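Local coordinates for gamma-glutamyl-gamma-aminobutyraldehyde dehydrogenase (Burkholderia cenocepacia, PDB 4LIH), which probably oxidises aldehydes, among them gamma-glutamyl-gamma-aminobutyraldehyde, to carboxylic acids with NAD(P)+ as cofactor, at residues A[279-284]-A[313-318]; A[198-203]-A[225-230]; A[390-395]-A[409-414]. All coordinates share one frame; numbering follows the deposited sequence.

In the fold
All three contacts pair parallel strands of beta-alpha-beta units, and all are largely buried. Contacts 1 and 3 belong to one sheet. Their centres lie about 13 Å apart, and strands 314-318 and 411-417 are neighbours, joined by probable hydrogen bonds between Leu315 and Ser413 and between Ser413 and Ser313. Contact 2 lies in another sheet, its centre about 36 Å from that of contact 1. Contact 1 sets a buried arginine and asparagine among apolar side chains. Contact 3 is mostly apolar, with glutamates at its ends. Contact 2 has a short ladder, then a polar loop end built on a lysine and a water. Partly exposed residues lie at or near segment ends: His318, Glu202, Lys203, Glu390 and Glu395.

Contact 1: A[279-284]-A[313-318]; sequences SPNIVL and SRLLVH
Arg314 starts with CG anti to its carbonyl carbon (chi1 -62°), and its chain then bends at chi3. This lays the guanidinium alongside the Pro280 ring. Pro280 CB sits over one face of the group, offset toward its rim, and Pro280 CD is 3.6 Å from Arg314 NH2. Leu315 instead has CG anti to the backbone N (chi1 -179°). Its CD1 thereby reaches back to the opposing strand, 3.6 Å from Asn281 ND2, and also meets Val283 CG2 at an oblique angle. The Asn281 and Leu315 side chains run side by side. Pro280, Ile282, Arg314 and Leu316 share one face of the sheet. There Ile282 CG1 packs on Leu316 CD2 at 4.0 Å.

The backbones form a parallel ladder. Asn281 N donates to Arg314 O at 2.8 Å, and Val283 N to Leu316 O. In return Leu316 N donates to Asn281 O. Val283 O receives His318 N at 3.2 Å. The Ser279 end is looser: both bonds to Ser279 O, from Ser313 N and Arg314 N, are weak. CA-H...O contacts from Pro280 and Ile282 add to the ladder.

The guanidinium is anchored beyond the pair by the carbonyls of Lys278, Ile426 and Ala427. Asn281 OD1 bonds to Trp439 NE1, and the His318 side chain caps Asp320 N at the start of helix 319-333. Strands 280-283 and 314-318 are joined by helix 290-302 in a beta-alpha-beta unit. Strand 435-439 pairs with 280-283, and strand 411-417 with 314-318. Helix 420-428 covers the Ile282 and Leu316 face, while helix 319-333 packs on Val283 and Leu315.

Contact 2: A[198-203]-A[225-230]; sequences LKPSEK and FNVVPG
Leu198 meets Phe225 and Val227 through CD2, which lies 3.7 Å from Phe225 CZ, approaching the ring obliquely, and also touches Val227 CG2. With CG anti to the backbone N (chi1 176°), the side chain runs beside that of Val227. Leu198 N donates to Asn226 O, and Leu198 O accepts from Val228 N at 2.9 Å. These two nearly straight bonds make the parallel ladder.

Lys199 follows, its chain bent at chi2 and chi3. The bends carry CG and CD past Val228 O and bring NZ round to Gly230 O at 3.1 Å, above the carbonyl plane. NZ also donates to Pro200 O and to Ala231 O. Three backbone carbonyls thus hold the ammonium, with Glu202 OE1 as a long salt-bridge partner. Val228 O itself is buried with no polar partner.

Pro200 packs CD on Val227 CG1 at 3.8 Å. A water bridges the loops, donating to Pro200 O and accepting from Gly230 N. Ser201 OG closes an ST turn by accepting from Lys203 N. Glu202 CB rests 3.2 Å from Gly230 O.

Helix 206-218 links strands 195-199 and 225-227 in a beta-alpha-beta unit, consistent with the Rossmann-type nucleotide-binding domain of aldehyde dehydrogenases. The helix packs on Pro200 and Val227. Helix 64-80 packs on Val228, and strand 157-172 pairs with 195-199 on its other edge.

Contact 3: A[390-395]-A[409-414]; sequences EPTVFE and GPVLSV
Val393 and Val414 make the tight spot of this contact, CG1 of Val393 lying 3.5 Å from CG2 of Val414. Both valines have CG1 anti to the backbone N (chi1 -179° and 179°). Val393 offers that branch, and Val414 offers CG2, beside its N. Val393 CG1 also meets Leu412 CD2, more loosely, at 4.2 Å. Helices 290-302 and 319-333 add Phe302 and Leu329 to this apolar layer. On the other face, Phe394 turns its ring edge toward Val411, with CD2 4.0 Å from Val411 CG1.

Four backbone bonds join the strands. Thr392 N donates to Pro410 O, and Leu412 N to Thr392 O. Phe394 N reaches Leu412 O almost straight, at 176°. Val414 N to Phe394 O is the shortest of the four, 2.7 Å.

The Glu390 and Pro410 end is the loose one. Glu390 is partly exposed and touches the other segment through its carbonyl, 4.0 Å from Pro410 CG; that same carbonyl accepts from Thr392 OG1. Pro410 centres an inverse gamma turn just before its strand. At the tight end Glu395 is also partly exposed. It extends its chain past Val414 O, and its carboxylate is held by salt bridges with Arg372 and Lys322.

Strand 388-395, the short helix 401-404 and strand 411-417 form a beta-alpha-beta unit. Its parallel pairing belongs to the sheet that also holds strands 280-283 and 314-318, in keeping with the alpha/beta architecture of aldehyde dehydrogenases.

Contact 1: A[279-284]-A[313-318]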
loop_
_atom_site.group_PDB
_atom_site.type_symbol
_atom_site.label_atom_id
_atom_site.label_comp_id
_atom_site.label_asym_id
_atom_site.label_seq_id
_atom_site.Cartn_x
_atom_site.Cartn_y
_atom_site.Cartn_z
ATOM N N SER A 279 -0.028 9.955 30.485
ATOM C CA SER A 279 -0.242 10.688 29.237
ATOM C C SER A 279 -0.542 12.168 29.513
ATOM O O SER A 279 -1.420 12.466 30.304
ATOM C CB SER A 279 -1.417 10.089 28.464
ATOM O OG SER A 279 -1.136 8.747 28.125
ATOM N N PRO A 280 0.128 13.077 28.809
ATOM C CA PRO A 280 -0.103 14.520 29.017
ATOM C C PRO A 280 -1.148 15.089 28.052
ATOM O O PRO A 280 -1.215 14.680 26.890
ATOM C CB PRO A 280 1.264 15.101 28.724
ATOM C CG PRO A 280 1.707 14.237 27.563
ATOM C CD PRO A 280 1.372 12.849 28.052
ATOM N N ASN A 281 -1.979 15.987 28.577
ATOM C CA ASN A 281 -3.079 16.643 27.884
ATOM C C ASN A 281 -2.828 18.145 27.978
ATOM O O ASN A 281 -3.009 18.725 29.034
ATOM C CB ASN A 281 -4.376 16.246 28.577
ATOM C CG ASN A 281 -5.638 16.736 27.873
ATOM O OD1 ASN A 281 -5.662 17.202 26.708
ATOM N ND2 ASN A 281 -6.711 16.668 28.622
ATOM N N ILE A 282 -2.374 18.743 26.859
ATOM C CA ILE A 282 -1.860 20.118 26.831
ATOM C C ILE A 282 -2.891 21.134 26.340
ATOM O O ILE A 282 -3.358 21.034 25.222
ATOM C CB ILE A 282 -0.651 20.223 25.910
ATOM C CG1 ILE A 282 0.390 19.160 26.324
ATOM C CG2 ILE A 282 -0.146 21.674 25.960
ATOM C CD1 ILE A 282 1.628 19.088 25.455
ATOM N N VAL A 283 -3.251 22.102 27.171
ATOM C CA VAL A 283 -4.287 23.078 26.798
ATOM C C VAL A 283 -3.660 24.437 26.703
ATOM O O VAL A 283 -3.199 24.968 27.693
ATOM C CB VAL A 283 -5.441 23.112 27.780
ATOM C CG1 VAL A 283 -6.552 23.999 27.270
ATOM C CG2 VAL A 283 -5.978 21.743 28.017
ATOM N N LEU A 284 -3.669 24.972 25.477
ATOM C CA LEU A 284 -3.113 26.252 25.152
ATOM C C LEU A 284 -4.163 27.379 25.144
ATOM O O LEU A 284 -5.345 27.133 24.978
ATOM C CB LEU A 284 -2.419 26.187 23.806
ATOM C CG LEU A 284 -1.208 25.255 23.776
ATOM C CD1 LEU A 284 -0.820 24.900 22.364
ATOM C CD2 LEU A 284 -0.067 25.942 24.483
ATOM N N SER A 313 -3.652 11.895 32.591
ATOM C CA SER A 313 -3.419 12.032 34.039
ATOM C C SER A 313 -2.540 13.215 34.371
ATOM O O SER A 313 -2.378 13.556 35.548
ATOM C CB SER A 313 -2.789 10.759 34.586
ATOM O OG SER A 313 -1.678 10.395 33.800
ATOM N N ARG A 314 -1.944 13.837 33.343
ATOM C CA ARG A 314 -1.227 15.094 33.542
ATOM C C ARG A 314 -1.925 16.085 32.620
ATOM O O ARG A 314 -1.886 15.909 31.389
ATOM C CB ARG A 314 0.278 15.012 33.191
ATOM C CG ARG A 314 1.039 14.053 34.025
ATOM C CD ARG A 314 2.527 13.996 33.736
ATOM N NE ARG A 314 2.837 13.438 32.450
ATOM C CZ ARG A 314 3.832 13.826 31.629
ATOM N NH1 ARG A 314 4.652 14.818 31.922
ATOM N NH2 ARG A 314 4.005 13.196 30.480
ATOM N N LEU A 315 -2.637 17.042 33.219
ATOM C CA LEU A 315 -3.212 18.176 32.485
ATOM C C LEU A 315 -2.272 19.352 32.585
ATOM O O LEU A 315 -2.078 19.932 33.652
ATOM C CB LEU A 315 -4.578 18.558 33.044
ATOM C CG LEU A 315 -5.204 19.717 32.270
ATOM C CD1 LEU A 315 -5.916 19.190 31.045
ATOM C CD2 LEU A 315 -6.118 20.570 33.137
ATOM N N LEU A 316 -1.662 19.675 31.455
ATOM C CA LEU A 316 -0.741 20.774 31.339
ATOM C C LEU A 316 -1.542 21.947 30.784
ATOM O O LEU A 316 -2.087 21.858 29.668
ATOM C CB LEU A 316 0.367 20.429 30.366
ATOM C CG LEU A 316 1.571 19.640 30.861
ATOM C CD1 LEU A 316 1.190 18.378 31.582
ATOM C CD2 LEU A 316 2.548 19.300 29.730
ATOM N N VAL A 317 -1.597 23.036 31.536
ATOM C CA VAL A 317 -2.427 24.182 31.175
ATOM C C VAL A 317 -1.631 25.478 31.232
ATOM O O VAL A 317 -0.880 25.711 32.155
ATOM C CB VAL A 317 -3.658 24.270 32.091
ATOM C CG1 VAL A 317 -3.266 24.400 33.541
ATOM C CG2 VAL A 317 -4.573 25.403 31.664
ATOM N N HIS A 318 -1.802 26.326 30.240
ATOM C CA HIS A 318 -1.046 27.565 30.175
ATOM C C HIS A 318 -1.506 28.517 31.282
ATOM O O HIS A 318 -2.685 28.650 31.546
ATOM C CB HIS A 318 -1.221 28.220 28.798
ATOM C CG HIS A 318 -0.268 29.337 28.535
ATOM N ND1 HIS A 318 -0.421 30.597 29.086
ATOM C CD2 HIS A 318 0.811 29.413 27.725
ATOM C CE1 HIS A 318 0.560 31.378 28.669
ATOM N NE2 HIS A 318 1.322 30.685 27.842
#

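Contact 2: A[198-203]-A[225-230]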
loop_
_atom_site.group_PDB
_atom_site.type_symbol
_atom_site.label_atom_id
_atom_site.label_comp_id
_atom_site.label_asym_id
_atom_site.label_seq_id
_atom_site.Cartn_x
_atom_site.Cartn_y
_atom_site.Cartn_z
ATOM N N LEU A 198 -6.715 -17.598 25.524
ATOM C CA LEU A 198 -6.916 -16.359 26.250
ATOM C C LEU A 198 -6.963 -16.603 27.778
ATOM O O LEU A 198 -7.647 -17.506 28.252
ATOM C CB LEU A 198 -8.196 -15.711 25.802
ATOM C CG LEU A 198 -8.710 -14.432 26.473
ATOM C CD1 LEU A 198 -7.905 -13.273 26.012
ATOM C CD2 LEU A 198 -10.173 -14.257 26.067
ATOM N N LYS A 199 -6.221 -15.789 28.512
ATOM C CA LYS A 199 -6.138 -15.846 29.961
ATOM C C LYS A 199 -6.638 -14.500 30.465
ATOM O O LYS A 199 -5.884 -13.519 30.497
ATOM C CB LYS A 199 -4.713 -16.122 30.419
ATOM C CG LYS A 199 -4.608 -16.939 31.716
ATOM C CD LYS A 199 -5.222 -16.244 32.927
ATOM C CE LYS A 199 -4.331 -15.143 33.449
ATOM N NZ LYS A 199 -4.871 -14.394 34.615
ATOM N N PRO A 200 -7.918 -14.428 30.836
ATOM C CA PRO A 200 -8.484 -13.204 31.395
ATOM C C PRO A 200 -7.978 -12.950 32.827
ATOM O O PRO A 200 -7.474 -13.874 33.443
ATOM C CB PRO A 200 -9.985 -13.496 31.359
ATOM C CG PRO A 200 -10.064 -14.982 31.547
ATOM C CD PRO A 200 -8.933 -15.495 30.726
ATOM N N SER A 201 -8.050 -11.711 33.302
ATOM C CA SER A 201 -7.606 -11.382 34.676
ATOM C C SER A 201 -8.459 -12.155 35.651
ATOM O O SER A 201 -9.634 -12.323 35.403
ATOM C CB SER A 201 -7.695 -9.855 34.926
ATOM O OG SER A 201 -7.457 -9.529 36.306
ATOM N N GLU A 202 -7.858 -12.677 36.725
ATOM C CA GLU A 202 -8.615 -13.203 37.839
ATOM C C GLU A 202 -9.652 -12.207 38.386
ATOM O O GLU A 202 -10.646 -12.644 38.978
ATOM C CB GLU A 202 -7.683 -13.682 38.964
ATOM C CG GLU A 202 -6.920 -12.576 39.656
ATOM C CD GLU A 202 -5.606 -12.139 38.988
ATOM O OE1 GLU A 202 -5.291 -12.379 37.736
ATOM O OE2 GLU A 202 -4.870 -11.473 39.759
ATOM N N LYS A 203 -9.400 -10.893 38.186
ATOM C CA LYS A 203 -10.328 -9.858 38.576
ATOM C C LYS A 203 -11.507 -9.666 37.595
ATOM O O LYS A 203 -12.432 -8.913 37.907
ATOM C CB LYS A 203 -9.615 -8.529 38.762
ATOM C CG LYS A 203 -8.552 -8.508 39.839
ATOM C CD LYS A 203 -8.074 -7.099 40.166
ATOM C CE LYS A 203 -6.567 -7.021 40.500
ATOM N NZ LYS A 203 -6.252 -7.544 41.845
ATOM N N PHE A 225 -10.306 -21.261 19.857
ATOM C CA PHE A 225 -10.492 -20.216 20.858
ATOM C C PHE A 225 -10.813 -20.852 22.212
ATOM O O PHE A 225 -11.839 -21.491 22.360
ATOM C CB PHE A 225 -11.529 -19.168 20.437
ATOM C CG PHE A 225 -11.612 -17.971 21.383
ATOM C CD1 PHE A 225 -10.518 -17.141 21.631
ATOM C CD2 PHE A 225 -12.797 -17.700 22.043
ATOM C CE1 PHE A 225 -10.643 -16.057 22.501
ATOM C CE2 PHE A 225 -12.916 -16.668 22.929
ATOM C CZ PHE A 225 -11.831 -15.824 23.160
ATOM N N ASN A 226 -9.854 -20.751 23.130
ATOM C CA ASN A 226 -9.915 -21.319 24.484
ATOM C C ASN A 226 -9.731 -20.198 25.508
ATOM O O ASN A 226 -8.942 -19.264 25.291
ATOM C CB ASN A 226 -8.776 -22.298 24.700
ATOM C CG ASN A 226 -8.590 -23.259 23.545
ATOM O OD1 ASN A 226 -9.280 -24.275 23.448
ATOM N ND2 ASN A 226 -7.710 -22.894 22.610
ATOM N N VAL A 227 -10.435 -20.313 26.641
ATOM C CA VAL A 227 -10.344 -19.345 27.729
ATOM C C VAL A 227 -9.992 -20.121 29.014
ATOM O O VAL A 227 -10.661 -21.134 29.364
ATOM C CB VAL A 227 -11.656 -18.518 27.880
ATOM C CG1 VAL A 227 -11.643 -17.648 29.141
ATOM C CG2 VAL A 227 -11.888 -17.652 26.631
ATOM N N VAL A 228 -8.901 -19.701 29.645
ATOM C CA VAL A 228 -8.321 -20.335 30.822
ATOM C C VAL A 228 -8.291 -19.334 31.977
ATOM O O VAL A 228 -7.307 -18.606 32.156
ATOM C CB VAL A 228 -6.894 -20.844 30.518
ATOM C CG1 VAL A 228 -6.222 -21.461 31.729
ATOM C CG2 VAL A 228 -6.955 -21.833 29.389
ATOM N N PRO A 229 -9.371 -19.311 32.770
ATOM C CA PRO A 229 -9.392 -18.410 33.930
ATOM C C PRO A 229 -8.395 -18.842 35.021
ATOM O O PRO A 229 -7.999 -20.019 35.058
ATOM C CB PRO A 229 -10.844 -18.483 34.431
ATOM C CG PRO A 229 -11.568 -19.436 33.568
ATOM C CD PRO A 229 -10.613 -20.081 32.615
ATOM N N GLY A 230 -8.015 -17.879 35.881
ATOM C CA GLY A 230 -7.061 -18.118 36.985
ATOM C C GLY A 230 -6.259 -16.871 37.304
ATOM O O GLY A 230 -6.555 -15.780 36.786
HETATM O O HOH W 1 -9.292 -15.269 35.099
#

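Contact 3: A[390-395]-A[409-414]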
loop_
_atom_site.group_PDB
_atom_site.type_symbol
_atom_site.label_atom_id
_atom_site.label_comp_id
_atom_site.label_asym_id
_atom_site.label_seq_id
_atom_site.Cartn_x
_atom_site.Cartn_y
_atom_site.Cartn_z
ATOM N N GLU A 390 -13.828 9.468 45.204
ATOM C CA GLU A 390 -14.233 10.649 44.457
ATOM C C GLU A 390 -13.266 10.988 43.309
ATOM O O GLU A 390 -12.068 10.723 43.409
ATOM C CB GLU A 390 -14.329 11.865 45.369
ATOM C CG GLU A 390 -15.388 11.804 46.446
ATOM C CD GLU A 390 -15.210 12.873 47.513
ATOM O OE1 GLU A 390 -14.059 13.262 47.820
ATOM O OE2 GLU A 390 -16.248 13.358 48.007
ATOM N N PRO A 391 -13.780 11.636 42.242
ATOM C CA PRO A 391 -12.835 12.192 41.249
ATOM C C PRO A 391 -12.013 13.312 41.876
ATOM O O PRO A 391 -12.574 14.235 42.481
ATOM C CB PRO A 391 -13.751 12.714 40.150
ATOM C CG PRO A 391 -15.008 13.074 40.877
ATOM C CD PRO A 391 -15.161 12.064 41.977
ATOM N N THR A 392 -10.686 13.211 41.748
ATOM C CA THR A 392 -9.760 14.005 42.550
ATOM C C THR A 392 -8.792 14.767 41.665
ATOM O O THR A 392 -8.223 14.193 40.744
ATOM C CB THR A 392 -8.986 13.073 43.483
ATOM O OG1 THR A 392 -9.918 12.409 44.372
ATOM C CG2 THR A 392 -7.960 13.799 44.296
ATOM N N VAL A 393 -8.599 16.051 41.959
ATOM C CA VAL A 393 -7.689 16.886 41.198
ATOM C C VAL A 393 -6.717 17.556 42.140
ATOM O O VAL A 393 -7.140 18.107 43.152
ATOM C CB VAL A 393 -8.468 17.978 40.420
ATOM C CG1 VAL A 393 -7.540 18.844 39.602
ATOM C CG2 VAL A 393 -9.520 17.355 39.514
ATOM N N PHE A 394 -5.428 17.483 41.808
ATOM C CA PHE A 394 -4.373 18.298 42.430
ATOM C C PHE A 394 -3.668 19.236 41.447
ATOM O O PHE A 394 -3.497 18.935 40.264
ATOM C CB PHE A 394 -3.271 17.413 42.977
ATOM C CG PHE A 394 -3.692 16.583 44.159
ATOM C CD1 PHE A 394 -3.664 17.132 45.430
ATOM C CD2 PHE A 394 -4.098 15.281 43.999
ATOM C CE1 PHE A 394 -4.015 16.373 46.519
ATOM C CE2 PHE A 394 -4.491 14.509 45.086
ATOM C CZ PHE A 394 -4.461 15.064 46.353
ATOM N N GLU A 395 -3.180 20.342 41.993
ATOM C CA GLU A 395 -2.265 21.227 41.257
ATOM C C GLU A 395 -0.868 20.896 41.766
ATOM O O GLU A 395 -0.627 20.958 42.962
ATOM C CB GLU A 395 -2.646 22.698 41.479
ATOM C CG GLU A 395 -1.839 23.621 40.597
ATOM C CD GLU A 395 -2.320 25.041 40.599
ATOM O OE1 GLU A 395 -3.349 25.348 41.226
ATOM O OE2 GLU A 395 -1.615 25.845 39.986
ATOM N N GLY A 409 -6.126 5.395 38.657
ATOM C CA GLY A 409 -7.340 5.753 39.389
ATOM C C GLY A 409 -7.666 7.196 39.039
ATOM O O GLY A 409 -6.934 7.816 38.258
ATOM N N PRO A 410 -8.761 7.733 39.589
ATOM C CA PRO A 410 -9.313 8.990 39.123
ATOM C C PRO A 410 -8.659 10.173 39.797
ATOM O O PRO A 410 -9.306 10.901 40.532
ATOM C CB PRO A 410 -10.798 8.873 39.485
ATOM C CG PRO A 410 -10.783 8.079 40.724
ATOM C CD PRO A 410 -9.644 7.101 40.601
ATOM N N VAL A 411 -7.351 10.303 39.575
ATOM C CA VAL A 411 -6.537 11.325 40.209
ATOM C C VAL A 411 -5.725 12.052 39.133
ATOM O O VAL A 411 -4.803 11.468 38.514
ATOM C CB VAL A 411 -5.543 10.762 41.224
ATOM C CG1 VAL A 411 -4.816 11.919 41.921
ATOM C CG2 VAL A 411 -6.232 9.882 42.260
ATOM N N LEU A 412 -6.046 13.327 38.971
ATOM C CA LEU A 412 -5.473 14.188 37.981
ATOM C C LEU A 412 -4.417 15.103 38.577
ATOM O O LEU A 412 -4.625 15.716 39.662
ATOM C CB LEU A 412 -6.564 15.063 37.365
ATOM C CG LEU A 412 -6.099 15.996 36.213
ATOM C CD1 LEU A 412 -5.689 15.221 34.963
ATOM C CD2 LEU A 412 -7.189 16.957 35.839
ATOM N N SER A 413 -3.310 15.245 37.842
ATOM C CA SER A 413 -2.225 16.174 38.155
ATOM C C SER A 413 -2.298 17.342 37.174
ATOM O O SER A 413 -2.088 17.168 35.962
ATOM C CB SER A 413 -0.853 15.478 38.047
ATOM O OG SER A 413 -0.654 14.565 39.105
ATOM N N VAL A 414 -2.627 18.524 37.696
ATOM C CA VAL A 414 -2.674 19.748 36.934
ATOM C C VAL A 414 -1.330 20.488 37.054
ATOM O O VAL A 414 -0.879 20.830 38.159
ATOM C CB VAL A 414 -3.811 20.687 37.402
ATOM C CG1 VAL A 414 -3.800 21.966 36.595
ATOM C CG2 VAL A 414 -5.161 20.017 37.249
#